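Local coordinates for protein biliverdin reductase (Synechocystis sp., PDB 5B3V) that probably reduces biliverdin with NADPH as hydride donor, binding NADP and biliverdin IX alpha as a member of the Gfo/Idh/MocA oxidoreductase family, at residues L40-G45 with I70-I75; H132-G137 with I189-D194; A167-T172 with Q211-Y216. All coordinates share one frame; numbering follows the deposited sequence.

Contact 1: residues L40-G45 with I70-I75; sequences LVSFWG and INDPEI
Val41 and Ile75 meet through branches that their torsions set in place: Val41 carries CG1 opposite its backbone N (chi1 176°), and the chi1 of Ile75 (78°) tucks CG1 between N and the carbonyl carbon, leaving CG2 as the branch that reaches the strand. Val41 CG1 lies 3.9 Å from Ile75 CG2, the apolar centre of the contact. The same Ile75 CG2 rests against the hydroxyl of Ser42, 3.7 Å from OG, so one methyl bridges two successive strand residues. Glu74 passes Val41 at a slant, its CG and its carboxylate oxygen OE2 both against Val41 CG1, OE2 at 3.5 Å.

No direct hydrogen bond joins the two segments; a water does the polar work. It accepts from Ser42 OG and donates to Asp72 OD2 at 3.1 Å, spanning atoms 4.3 Å apart, too far for a direct bond. The other oxygen of Asp72 turns to its own chain: OD1 accepts from Glu74 N at 3.1 Å in a nearly straight bond, with the donor above the carboxylate plane. This Asx turn overlaps the type I turn from Asp72 to Ile75 and fixes the carboxylate that holds the water.

In the Rossmann domain the contact lies where the chain leaves helix 66-71 for strand 77-80. Leu69 of that helix touches both Ser42 and Ile75, while strand 14-19 pairs with strand 38-44 and sends Arg15 against Val41 and Glu74.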
loop_
_atom_site.group_PDB
_atom_site.type_symbol
_atom_site.label_atom_id
_atom_site.label_comp_id
_atom_site.label_asym_id
_atom_site.label_seq_id
_atom_site.Cartn_x
_atom_site.Cartn_y
_atom_site.Cartn_z
ATOM N N LEU A 40 9.495 2.107 20.987
ATOM C CA LEU A 40 10.017 2.956 19.923
ATOM C C LEU A 40 11.357 3.525 20.362
ATOM O O LEU A 40 11.434 4.256 21.356
ATOM C CB LEU A 40 9.045 4.081 19.575
ATOM C CG LEU A 40 9.540 4.972 18.427
ATOM C CD1 LEU A 40 9.957 4.124 17.231
ATOM C CD2 LEU A 40 8.495 5.998 18.014
ATOM N N VAL A 41 12.409 3.201 19.618
ATOM C CA VAL A 41 13.775 3.503 20.022
ATOM C C VAL A 41 14.345 4.684 19.249
ATOM O O VAL A 41 14.850 5.636 19.844
ATOM C CB VAL A 41 14.660 2.248 19.861
ATOM C CG1 VAL A 41 16.105 2.577 20.180
ATOM C CG2 VAL A 41 14.149 1.147 20.763
ATOM N N SER A 42 14.278 4.640 17.919
ATOM C CA SER A 42 14.882 5.670 17.085
ATOM C C SER A 42 13.965 5.966 15.904
ATOM O O SER A 42 12.937 5.309 15.705
ATOM C CB SER A 42 16.279 5.250 16.616
ATOM O OG SER A 42 16.242 4.002 15.943
ATOM N N PHE A 43 14.340 6.974 15.122
ATOM C CA PHE A 43 13.609 7.334 13.915
ATOM C C PHE A 43 14.520 8.170 13.028
ATOM O O PHE A 43 15.483 8.778 13.502
ATOM C CB PHE A 43 12.315 8.090 14.234
ATOM C CG PHE A 43 12.503 9.565 14.452
ATOM C CD1 PHE A 43 12.305 10.464 13.417
ATOM C CD2 PHE A 43 12.873 10.050 15.694
ATOM C CE1 PHE A 43 12.474 11.818 13.620
ATOM C CE2 PHE A 43 13.043 11.404 15.904
ATOM C CZ PHE A 43 12.843 12.288 14.866
ATOM N N TRP A 44 14.205 8.190 11.732
ATOM C CA TRP A 44 14.943 8.985 10.760
ATOM C C TRP A 44 13.959 9.729 9.870
ATOM O O TRP A 44 12.908 9.191 9.509
ATOM C CB TRP A 44 15.874 8.105 9.913
ATOM C CG TRP A 44 16.555 8.842 8.812
ATOM C CD1 TRP A 44 17.652 9.643 8.915
ATOM C CD2 TRP A 44 16.190 8.836 7.428
ATOM N NE1 TRP A 44 17.990 10.144 7.681
ATOM C CE2 TRP A 44 17.107 9.661 6.751
ATOM C CE3 TRP A 44 15.174 8.213 6.696
ATOM C CZ2 TRP A 44 17.040 9.882 5.376
ATOM C CZ3 TRP A 44 15.109 8.432 5.334
ATOM C CH2 TRP A 44 16.034 9.259 4.687
ATOM N N GLY A 45 14.297 10.970 9.526
ATOM C CA GLY A 45 13.405 11.796 8.734
ATOM C C GLY A 45 14.064 12.513 7.573
ATOM O O GLY A 45 15.048 12.030 7.005
ATOM N N ILE A 70 19.434 1.630 10.632
ATOM C CA ILE A 70 19.207 0.204 10.433
ATOM C C ILE A 70 20.324 -0.649 11.023
ATOM O O ILE A 70 20.096 -1.825 11.334
ATOM C CB ILE A 70 19.006 -0.104 8.935
ATOM C CG1 ILE A 70 20.240 0.285 8.116
ATOM C CG2 ILE A 70 17.770 0.604 8.403
ATOM C CD1 ILE A 70 21.166 -0.880 7.805
ATOM N N ASN A 71 21.525 -0.100 11.189
ATOM C CA ASN A 71 22.637 -0.857 11.753
ATOM C C ASN A 71 22.695 -0.795 13.273
ATOM O O ASN A 71 23.441 -1.573 13.878
ATOM C CB ASN A 71 23.966 -0.363 11.170
ATOM C CG ASN A 71 24.345 -1.088 9.893
ATOM O OD1 ASN A 71 24.087 -2.282 9.746
ATOM N ND2 ASN A 71 24.964 -0.369 8.963
ATOM N N ASP A 72 21.934 0.106 13.893
ATOM C CA ASP A 72 21.853 0.249 15.339
ATOM C C ASP A 72 21.564 -1.105 15.989
ATOM O O ASP A 72 20.514 -1.704 15.715
ATOM C CB ASP A 72 20.750 1.249 15.686
ATOM C CG ASP A 72 20.712 1.615 17.162
ATOM O OD1 ASP A 72 21.430 0.991 17.971
ATOM O OD2 ASP A 72 19.938 2.529 17.514
ATOM N N PRO A 73 22.456 -1.617 16.841
ATOM C CA PRO A 73 22.211 -2.939 17.439
ATOM C C PRO A 73 21.085 -2.958 18.459
ATOM O O PRO A 73 20.622 -4.049 18.810
ATOM C CB PRO A 73 23.558 -3.285 18.093
ATOM C CG PRO A 73 24.202 -1.963 18.350
ATOM C CD PRO A 73 23.779 -1.079 17.210
ATOM N N GLU A 74 20.624 -1.805 18.946
ATOM C CA GLU A 74 19.595 -1.768 19.975
ATOM C C GLU A 74 18.187 -1.586 19.408
ATOM O O GLU A 74 17.262 -1.243 20.154
ATOM C CB GLU A 74 19.924 -0.692 21.015
ATOM C CG GLU A 74 19.452 0.721 20.730
ATOM C CD GLU A 74 19.783 1.666 21.875
ATOM O OE1 GLU A 74 20.817 1.468 22.550
ATOM O OE2 GLU A 74 18.998 2.599 22.144
ATOM N N ILE A 75 18.000 -1.831 18.113
ATOM C CA ILE A 75 16.670 -2.000 17.546
ATOM C C ILE A 75 16.578 -3.405 16.963
ATOM O O ILE A 75 17.555 -3.953 16.443
ATOM C CB ILE A 75 16.321 -0.935 16.481
ATOM C CG1 ILE A 75 16.990 -1.247 15.143
ATOM C CG2 ILE A 75 16.724 0.448 16.959
ATOM C CD1 ILE A 75 16.723 -0.206 14.085
HETATM O O HOH W 1 18.280 3.039 14.919
#

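Contact 2: residues H132-G137 with I189-D194; sequences HIELLG and ISRFTD. With BLA (biliverdine IX alpha), chain G.
Ser190 OG and Glu134 OE2 form the compact core of this contact, a 2.6 Å hydrogen bond donated by the serine to the anti lone pair of the carboxylate oxygen. The syn lone pair takes a second donor, His132 ND1, at 2.9 Å near the imidazole plane. Two bonds thus grip one buried oxygen; His132 NE2 is bonded to Ser311. A bend at chi2 (-81°) turns the carboxylate toward Ser190 and His132, while Glu134 CB lies over one face of the Arg191 guanidinium, 3.5 Å from NH1.

Here a short 3-10 turn after strand 128-131, the last of the Rossmann sheet, meets helix 186-196 of the C-terminal domain beside the bilin. Arg191 spreads a two-pronged grip on a biliverdin propionate, NH1 to O2D and NH2 to O1D, each at 2.7 Å. An alanine in place of Glu134 would probably leave Ser190 OG and His132 ND1 without their shared acceptor and freer to turn.

The other end is more open to solvent, with no bond across it: Leu135 methyls slant past Asp194, CD2 3.8 Å from its CG, while Asp194 OD2 turns to His140. A water donating to Glu134 O is only weakly held by Arg191 NH2.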
loop_
_atom_site.group_PDB
_atom_site.type_symbol
_atom_site.label_atom_id
_atom_site.label_comp_id
_atom_site.label_asym_id
_atom_site.label_seq_id
_atom_site.Cartn_x
_atom_site.Cartn_y
_atom_site.Cartn_z
ATOM N N HIS A 132 -0.952 -3.755 4.134
ATOM C CA HIS A 132 -1.994 -3.587 3.115
ATOM C C HIS A 132 -3.309 -3.280 3.833
ATOM O O HIS A 132 -4.150 -4.158 4.036
ATOM C CB HIS A 132 -2.113 -4.820 2.224
ATOM C CG HIS A 132 -1.017 -4.939 1.212
ATOM N ND1 HIS A 132 -1.111 -4.390 -0.051
ATOM C CD2 HIS A 132 0.195 -5.538 1.276
ATOM C CE1 HIS A 132 -0.002 -4.648 -0.721
ATOM N NE2 HIS A 132 0.805 -5.342 0.061
ATOM N N ILE A 133 -3.486 -2.008 4.204
ATOM C CA ILE A 133 -4.673 -1.588 4.942
ATOM C C ILE A 133 -5.927 -1.542 4.083
ATOM O O ILE A 133 -7.032 -1.473 4.632
ATOM C CB ILE A 133 -4.457 -0.211 5.603
ATOM C CG1 ILE A 133 -4.074 0.845 4.563
ATOM C CG2 ILE A 133 -3.407 -0.303 6.700
ATOM C CD1 ILE A 133 -3.885 2.235 5.146
ATOM N N GLU A 134 -5.795 -1.572 2.754
ATOM C CA GLU A 134 -6.979 -1.678 1.909
ATOM C C GLU A 134 -7.684 -3.013 2.088
ATOM O O GLU A 134 -8.878 -3.115 1.788
ATOM C CB GLU A 134 -6.622 -1.484 0.433
ATOM C CG GLU A 134 -5.981 -2.686 -0.249
ATOM C CD GLU A 134 -4.497 -2.812 0.042
ATOM O OE1 GLU A 134 -4.003 -2.121 0.958
ATOM O OE2 GLU A 134 -3.822 -3.590 -0.661
ATOM N N LEU A 135 -6.974 -4.037 2.565
ATOM C CA LEU A 135 -7.583 -5.335 2.811
ATOM C C LEU A 135 -8.242 -5.429 4.179
ATOM O O LEU A 135 -8.900 -6.436 4.458
ATOM C CB LEU A 135 -6.544 -6.451 2.676
ATOM C CG LEU A 135 -5.925 -6.676 1.298
ATOM C CD1 LEU A 135 -5.073 -7.933 1.311
ATOM C CD2 LEU A 135 -6.999 -6.762 0.224
ATOM N N LEU A 136 -8.079 -4.420 5.031
ATOM C CA LEU A 136 -8.736 -4.379 6.329
ATOM C C LEU A 136 -9.913 -3.416 6.363
ATOM O O LEU A 136 -10.633 -3.370 7.366
ATOM C CB LEU A 136 -7.729 -3.993 7.422
ATOM C CG LEU A 136 -6.402 -4.748 7.512
ATOM C CD1 LEU A 136 -5.429 -3.996 8.410
ATOM C CD2 LEU A 136 -6.639 -6.152 8.040
ATOM N N GLY A 137 -10.127 -2.658 5.289
ATOM C CA GLY A 137 -11.112 -1.601 5.297
ATOM C C GLY A 137 -12.525 -2.103 5.123
ATOM O O GLY A 137 -12.775 -3.271 4.824
ATOM N N ILE A 189 -4.623 -2.671 -7.490
ATOM C CA ILE A 189 -4.493 -4.010 -8.055
ATOM C C ILE A 189 -4.656 -5.065 -6.967
ATOM O O ILE A 189 -5.362 -6.064 -7.152
ATOM C CB ILE A 189 -3.145 -4.146 -8.783
ATOM C CG1 ILE A 189 -3.131 -3.281 -10.043
ATOM C CG2 ILE A 189 -2.852 -5.599 -9.123
ATOM C CD1 ILE A 189 -1.763 -3.144 -10.653
ATOM N N SER A 190 -4.014 -4.850 -5.816
ATOM C CA SER A 190 -4.034 -5.774 -4.685
ATOM C C SER A 190 -5.437 -6.264 -4.358
ATOM O O SER A 190 -5.640 -7.455 -4.094
ATOM C CB SER A 190 -3.427 -5.097 -3.452
ATOM O OG SER A 190 -3.917 -5.682 -2.259
ATOM N N ARG A 191 -6.404 -5.342 -4.371
ATOM C CA ARG A 191 -7.800 -5.704 -4.144
ATOM C C ARG A 191 -8.248 -6.806 -5.094
ATOM O O ARG A 191 -8.856 -7.797 -4.672
ATOM C CB ARG A 191 -8.700 -4.481 -4.316
ATOM C CG ARG A 191 -8.638 -3.450 -3.210
ATOM C CD ARG A 191 -9.581 -2.305 -3.538
ATOM N NE ARG A 191 -10.003 -1.562 -2.357
ATOM C CZ ARG A 191 -9.335 -0.535 -1.847
ATOM N NH1 ARG A 191 -8.210 -0.126 -2.419
ATOM N NH2 ARG A 191 -9.794 0.087 -0.772
ATOM N N PHE A 192 -7.971 -6.641 -6.389
ATOM C CA PHE A 192 -8.446 -7.603 -7.377
ATOM C C PHE A 192 -7.758 -8.953 -7.217
ATOM O O PHE A 192 -8.415 -9.999 -7.284
ATOM C CB PHE A 192 -8.237 -7.054 -8.788
ATOM C CG PHE A 192 -9.200 -5.966 -9.159
ATOM C CD1 PHE A 192 -10.458 -6.280 -9.648
ATOM C CD2 PHE A 192 -8.852 -4.632 -9.021
ATOM C CE1 PHE A 192 -11.355 -5.287 -9.992
ATOM C CE2 PHE A 192 -9.744 -3.631 -9.364
ATOM C CZ PHE A 192 -10.998 -3.960 -9.851
ATOM N N THR A 193 -6.441 -8.954 -7.006
ATOM C CA THR A 193 -5.726 -10.216 -6.844
ATOM C C THR A 193 -6.130 -10.930 -5.560
ATOM O O THR A 193 -6.093 -12.165 -5.503
ATOM C CB THR A 193 -4.217 -9.976 -6.866
ATOM O OG1 THR A 193 -3.885 -8.926 -5.950
ATOM C CG2 THR A 193 -3.761 -9.586 -8.264
ATOM N N ASP A 194 -6.515 -10.181 -4.523
ATOM C CA ASP A 194 -7.000 -10.815 -3.301
ATOM C C ASP A 194 -8.342 -11.497 -3.526
ATOM O O ASP A 194 -8.658 -12.481 -2.848
ATOM C CB ASP A 194 -7.113 -9.780 -2.180
ATOM C CG ASP A 194 -7.541 -10.390 -0.852
ATOM O OD1 ASP A 194 -6.676 -10.961 -0.154
ATOM O OD2 ASP A 194 -8.738 -10.286 -0.502
HETATM C CHA BLA G . -3.517 5.204 0.868
HETATM N NA BLA G . -2.662 7.596 1.305
HETATM C C1A BLA G . -2.499 6.370 0.785
HETATM C C2A BLA G . -1.321 6.330 0.149
HETATM C C3A BLA G . -0.740 7.513 0.314
HETATM C C4A BLA G . -1.562 8.293 1.007
HETATM C CMA BLA G . 0.634 7.925 -0.230
HETATM C CAA BLA G . -0.672 5.138 -0.584
HETATM C CBA BLA G . -0.658 5.231 -2.127
HETATM C CGA BLA G . -2.057 5.268 -2.754
HETATM O O1A BLA G . -2.764 4.246 -2.608
HETATM O O2A BLA G . -2.367 6.287 -3.408
HETATM C CHB BLA G . -1.232 9.755 1.375
HETATM N NB BLA G . -3.685 10.258 2.008
HETATM C C1B BLA G . -2.427 10.635 1.785
HETATM C C2B BLA G . -2.336 11.944 1.991
HETATM C C3B BLA G . -3.529 12.397 2.342
HETATM C C4B BLA G . -4.372 11.358 2.348
HETATM C CMB BLA G . -1.068 12.788 1.851
HETATM O OB BLA G . -5.699 11.290 2.641
HETATM C CAB BLA G . -3.773 13.684 2.617
HETATM C CBB BLA G . -5.195 14.083 3.022
HETATM N NC BLA G . -4.274 8.682 4.583
HETATM C C1C BLA G . -3.984 9.887 5.075
HETATM C C2C BLA G . -4.999 10.320 5.817
HETATM C C3C BLA G . -5.948 9.367 5.802
HETATM C C4C BLA G . -5.486 8.378 5.037
HETATM C CMC BLA G . -4.959 11.695 6.515
HETATM O OC BLA G . -2.808 10.512 4.800
HETATM C CAC BLA G . -7.162 9.277 6.375
HETATM C CBC BLA G . -7.700 10.393 7.277
HETATM C CHD BLA G . -6.273 7.088 4.759
HETATM N ND BLA G . -4.694 6.442 2.798
HETATM C C1D BLA G . -5.706 6.196 3.635
HETATM C C2D BLA G . -6.201 5.004 3.352
HETATM C C3D BLA G . -5.506 4.482 2.354
HETATM C C4D BLA G . -4.565 5.369 2.001
HETATM C CMD BLA G . -7.376 4.333 4.065
HETATM C CAD BLA G . -5.828 3.098 1.777
HETATM C CBD BLA G . -6.531 3.307 0.443
HETATM C CGD BLA G . -7.002 2.011 -0.207
HETATM O O1D BLA G . -7.790 1.321 0.471
HETATM O O2D BLA G . -6.650 1.790 -1.387
HETATM O O HOH W 2 -10.947 -1.697 1.542
#

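Contact 3: residues A167-T172 with Q211-Y216; sequences APQRWT and QPNPEY. With NAP (NADP nicotinamide-adenine-dinucleotide phosphate), chain E.
The phosphate oxygen O2A of NADP is gripped by two adjoining side chains of segment 167-172: Trp171 NE1 donates to it at 3.0 Å, with O2A at the edge of the indole, and Arg170 NH2 approaches to 2.6 Å in a weak, bent bond. Arg170 is steadied through NH1, which donates in the guanidinium plane to Thr172 OG1 at 3.0 Å.

Behind these binding residues, the 211-216 loop packs on the backbone that carries them. Gln169 CB sits almost centrally over the ring of Tyr216, 3.8 Å from its centroid and 9° off the normal, a CH-pi contact. With CG set beside the backbone N (chi1 -60°), the extended chain of Gln169 continues across the same ring, and its amide stacks on it at 17° between planes. The ring edge meets the backbone, Tyr216 CE1 lying 3.2 Å from Arg170 O. Farther along, Gln169 NE2 lies 3.5 Å from CG of Gln211, the amides steeply inclined. A water joins Pro168 O to Gln211 NE2.

An inverse gamma turn at Gln169, with a weak Arg170 N to Pro168 O bond, bends the backbone beside the Tyr216 ring. His174 meets Tyr216 edge-to-face, and Asn50 and Asn84 also hydrogen-bond the dinucleotide. The arrangement is consistent with the two-domain cleft of Gfo/Idh/MocA oxidoreductases: Arg170 and Trp171, from a C-terminal-domain loop, join the Rossmann domain in holding the dinucleotide.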
loop_
_atom_site.group_PDB
_atom_site.type_symbol
_atom_site.label_atom_id
_atom_site.label_comp_id
_atom_site.label_asym_id
_atom_site.label_seq_id
_atom_site.Cartn_x
_atom_site.Cartn_y
_atom_site.Cartn_z
ATOM N N ALA A 167 -1.171 21.105 -8.012
ATOM C CA ALA A 167 -0.477 19.907 -7.561
ATOM C C ALA A 167 0.778 20.306 -6.796
ATOM O O ALA A 167 1.558 21.130 -7.284
ATOM C CB ALA A 167 -0.108 19.011 -8.738
ATOM N N PRO A 168 1.005 19.759 -5.605
ATOM C CA PRO A 168 2.221 20.105 -4.869
ATOM C C PRO A 168 3.434 19.429 -5.481
ATOM O O PRO A 168 3.348 18.346 -6.064
ATOM C CB PRO A 168 1.943 19.572 -3.461
ATOM C CG PRO A 168 1.061 18.393 -3.704
ATOM C CD PRO A 168 0.200 18.748 -4.896
ATOM N N GLN A 169 4.580 20.088 -5.346
ATOM C CA GLN A 169 5.844 19.469 -5.734
ATOM C C GLN A 169 6.439 18.732 -4.532
ATOM O O GLN A 169 7.547 18.992 -4.063
ATOM C CB GLN A 169 6.791 20.512 -6.319
ATOM C CG GLN A 169 6.194 21.191 -7.555
ATOM C CD GLN A 169 7.234 21.728 -8.521
ATOM O OE1 GLN A 169 8.419 21.808 -8.199
ATOM N NE2 GLN A 169 6.793 22.088 -9.723
ATOM N N ARG A 170 5.632 17.798 -4.029
ATOM C CA ARG A 170 6.001 16.871 -2.974
ATOM C C ARG A 170 6.324 15.512 -3.595
ATOM O O ARG A 170 6.227 15.318 -4.808
ATOM C CB ARG A 170 4.878 16.767 -1.939
ATOM C CG ARG A 170 3.715 15.888 -2.369
ATOM C CD ARG A 170 2.525 16.027 -1.427
ATOM N NE ARG A 170 2.843 15.688 -0.040
ATOM C CZ ARG A 170 2.751 14.465 0.475
ATOM N NH1 ARG A 170 2.355 13.452 -0.281
ATOM N NH2 ARG A 170 3.054 14.256 1.749
ATOM N N TRP A 171 6.691 14.548 -2.744
ATOM C CA TRP A 171 7.246 13.294 -3.247
ATOM C C TRP A 171 6.223 12.479 -4.034
ATOM O O TRP A 171 6.598 11.748 -4.959
ATOM C CB TRP A 171 7.815 12.470 -2.091
ATOM C CG TRP A 171 6.795 11.714 -1.284
ATOM C CD1 TRP A 171 6.108 12.170 -0.195
ATOM C CD2 TRP A 171 6.366 10.359 -1.489
ATOM N NE1 TRP A 171 5.272 11.188 0.283
ATOM C CE2 TRP A 171 5.412 10.066 -0.492
ATOM C CE3 TRP A 171 6.692 9.367 -2.421
ATOM C CZ2 TRP A 171 4.780 8.823 -0.403
ATOM C CZ3 TRP A 171 6.061 8.129 -2.329
ATOM C CH2 TRP A 171 5.117 7.873 -1.328
ATOM N N THR A 172 4.934 12.592 -3.698
ATOM C CA THR A 172 3.917 11.803 -4.386
ATOM C C THR A 172 3.667 12.266 -5.817
ATOM O O THR A 172 2.951 11.580 -6.552
ATOM C CB THR A 172 2.595 11.824 -3.612
ATOM O OG1 THR A 172 2.250 13.171 -3.268
ATOM C CG2 THR A 172 2.700 10.977 -2.351
ATOM N N GLN A 211 5.183 19.189 -14.683
ATOM C CA GLN A 211 5.370 20.521 -14.137
ATOM C C GLN A 211 6.360 21.285 -15.013
ATOM O O GLN A 211 7.024 20.690 -15.864
ATOM C CB GLN A 211 5.885 20.430 -12.702
ATOM C CG GLN A 211 4.858 19.965 -11.676
ATOM C CD GLN A 211 3.780 21.001 -11.388
ATOM O OE1 GLN A 211 3.711 22.047 -12.033
ATOM N NE2 GLN A 211 2.946 20.719 -10.394
ATOM N N PRO A 212 6.459 22.610 -14.849
ATOM C CA PRO A 212 7.563 23.330 -15.512
ATOM C C PRO A 212 8.913 22.728 -15.190
ATOM O O PRO A 212 9.782 22.622 -16.065
ATOM C CB PRO A 212 7.429 24.754 -14.963
ATOM C CG PRO A 212 5.993 24.883 -14.626
ATOM C CD PRO A 212 5.551 23.532 -14.146
ATOM N N ASN A 213 9.111 22.341 -13.937
ATOM C CA ASN A 213 10.189 21.444 -13.563
ATOM C C ASN A 213 9.704 20.010 -13.742
ATOM O O ASN A 213 8.972 19.492 -12.890
ATOM C CB ASN A 213 10.629 21.692 -12.121
ATOM C CG ASN A 213 11.728 20.752 -11.685
ATOM O OD1 ASN A 213 12.411 20.159 -12.519
ATOM N ND2 ASN A 213 11.902 20.604 -10.378
ATOM N N PRO A 214 10.101 19.334 -14.822
ATOM C CA PRO A 214 9.451 18.078 -15.209
ATOM C C PRO A 214 9.897 16.851 -14.427
ATOM O O PRO A 214 9.403 15.757 -14.709
ATOM C CB PRO A 214 9.830 17.957 -16.693
ATOM C CG PRO A 214 11.159 18.597 -16.776
ATOM C CD PRO A 214 11.144 19.733 -15.783
ATOM N N GLU A 215 10.559 16.994 -13.357
ATOM C CA GLU A 215 10.952 15.984 -12.443
ATOM C C GLU A 215 9.695 15.605 -11.709
ATOM O O GLU A 215 9.552 14.532 -11.222
ATOM C CB GLU A 215 11.842 16.680 -11.452
ATOM C CG GLU A 215 12.987 15.933 -10.861
ATOM C CD GLU A 215 14.054 16.880 -10.376
ATOM O OE1 GLU A 215 13.866 18.093 -10.366
ATOM O OE2 GLU A 215 15.111 16.385 -10.014
ATOM N N TYR A 216 8.872 16.632 -11.607
ATOM C CA TYR A 216 7.548 16.542 -11.024
ATOM C C TYR A 216 6.511 16.521 -12.137
ATOM O O TYR A 216 6.752 16.992 -13.251
ATOM C CB TYR A 216 7.280 17.719 -10.086
ATOM C CG TYR A 216 8.102 17.690 -8.821
ATOM C CD1 TYR A 216 7.646 17.035 -7.687
ATOM C CD2 TYR A 216 9.346 18.311 -8.765
ATOM C CE1 TYR A 216 8.400 16.996 -6.534
ATOM C CE2 TYR A 216 10.108 18.279 -7.618
ATOM C CZ TYR A 216 9.630 17.619 -6.502
ATOM O OH TYR A 216 10.375 17.575 -5.346
HETATM P PA NAP E . 4.151 11.396 3.937
HETATM O O1A NAP E . 3.180 11.757 4.991
HETATM O O2A NAP E . 4.483 12.384 2.893
HETATM O O5B NAP E . 5.523 10.983 4.682
HETATM C C5B NAP E . 6.797 10.778 4.066
HETATM C C4B NAP E . 7.977 10.975 5.056
HETATM O O4B NAP E . 8.546 11.431 3.774
HETATM C C3B NAP E . 8.574 12.206 5.805
HETATM O O3B NAP E . 9.718 11.810 6.568
HETATM C C2B NAP E . 8.934 12.975 4.577
HETATM O O2B NAP E . 9.750 14.174 4.740
HETATM C C1B NAP E . 9.848 11.863 4.056
HETATM N N9A NAP E . 10.413 12.304 2.778
HETATM C C8A NAP E . 9.811 13.127 1.925
HETATM N N7A NAP E . 10.644 13.334 0.910
HETATM C C5A NAP E . 11.770 12.663 1.148
HETATM C C6A NAP E . 12.890 12.554 0.433
HETATM N N6A NAP E . 12.915 13.220 -0.718
HETATM N N1A NAP E . 13.932 11.818 0.848
HETATM C C2A NAP E . 13.826 11.147 2.070
HETATM N N3A NAP E . 12.636 11.278 2.802
HETATM C C4A NAP E . 11.644 12.054 2.329
HETATM O O3 NAP E . 3.592 10.086 3.163
HETATM P PN NAP E . 2.860 8.757 3.726
HETATM O O1N NAP E . 1.522 8.673 3.106
HETATM O O2N NAP E . 3.000 8.735 5.197
HETATM O O5D NAP E . 3.759 7.564 3.121
HETATM C C5D NAP E . 4.774 6.744 3.693
HETATM C C4D NAP E . 4.991 5.540 2.728
HETATM O O4D NAP E . 3.533 5.415 3.033
HETATM C C3D NAP E . 4.688 5.258 1.230
HETATM O O3D NAP E . 5.056 3.915 0.915
HETATM C C2D NAP E . 3.213 5.401 1.252
HETATM O O2D NAP E . 2.651 4.973 0.007
HETATM C C1D NAP E . 3.032 4.326 2.268
HETATM N N1N NAP E . 1.592 4.183 2.561
HETATM C C2N NAP E . 0.908 5.267 3.109
HETATM C C3N NAP E . -0.445 5.158 3.393
HETATM C C7N NAP E . -1.118 6.232 3.953
HETATM O O7N NAP E . -0.573 7.322 4.107
HETATM N N7N NAP E . -2.380 5.994 4.264
HETATM C C4N NAP E . -1.123 3.966 3.166
HETATM C C5N NAP E . -0.447 2.884 2.617
HETATM C C6N NAP E . 0.907 2.986 2.319
HETATM P P2B NAP E . 9.367 15.554 5.441
HETATM O O1X NAP E . 9.977 16.521 4.520
HETATM O O2X NAP E . 7.899 15.550 5.493
HETATM O O3X NAP E . 10.028 15.451 6.763
HETATM O O HOH W 3 3.728 18.719 -8.959
#

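In the fold
In this two-domain protein, two of the three contacts border the ligand cleft. Contact 1 lies wholly in the Rossmann domain and closes along the chain before the others open. Contacts 2 and 3 alternate: 132-137, 167-172, 189-194, then 211-216. Contact 2 links the loop after edge strand 128-131 to helix 186-196; contact 3 lies between loops following strands 153-163 and 199-210 of the mixed sheet. Their centres are about 28 to 31 Å apart and none touches another. Contact 2 joins the domains beside biliverdin, and contact 3 brings C-terminal residues to NADP, which Thr21 and Tyr23 of the Rossmann domain also bind, consistent with ligands held between domains; contact 1 belongs to the Rossmann framework.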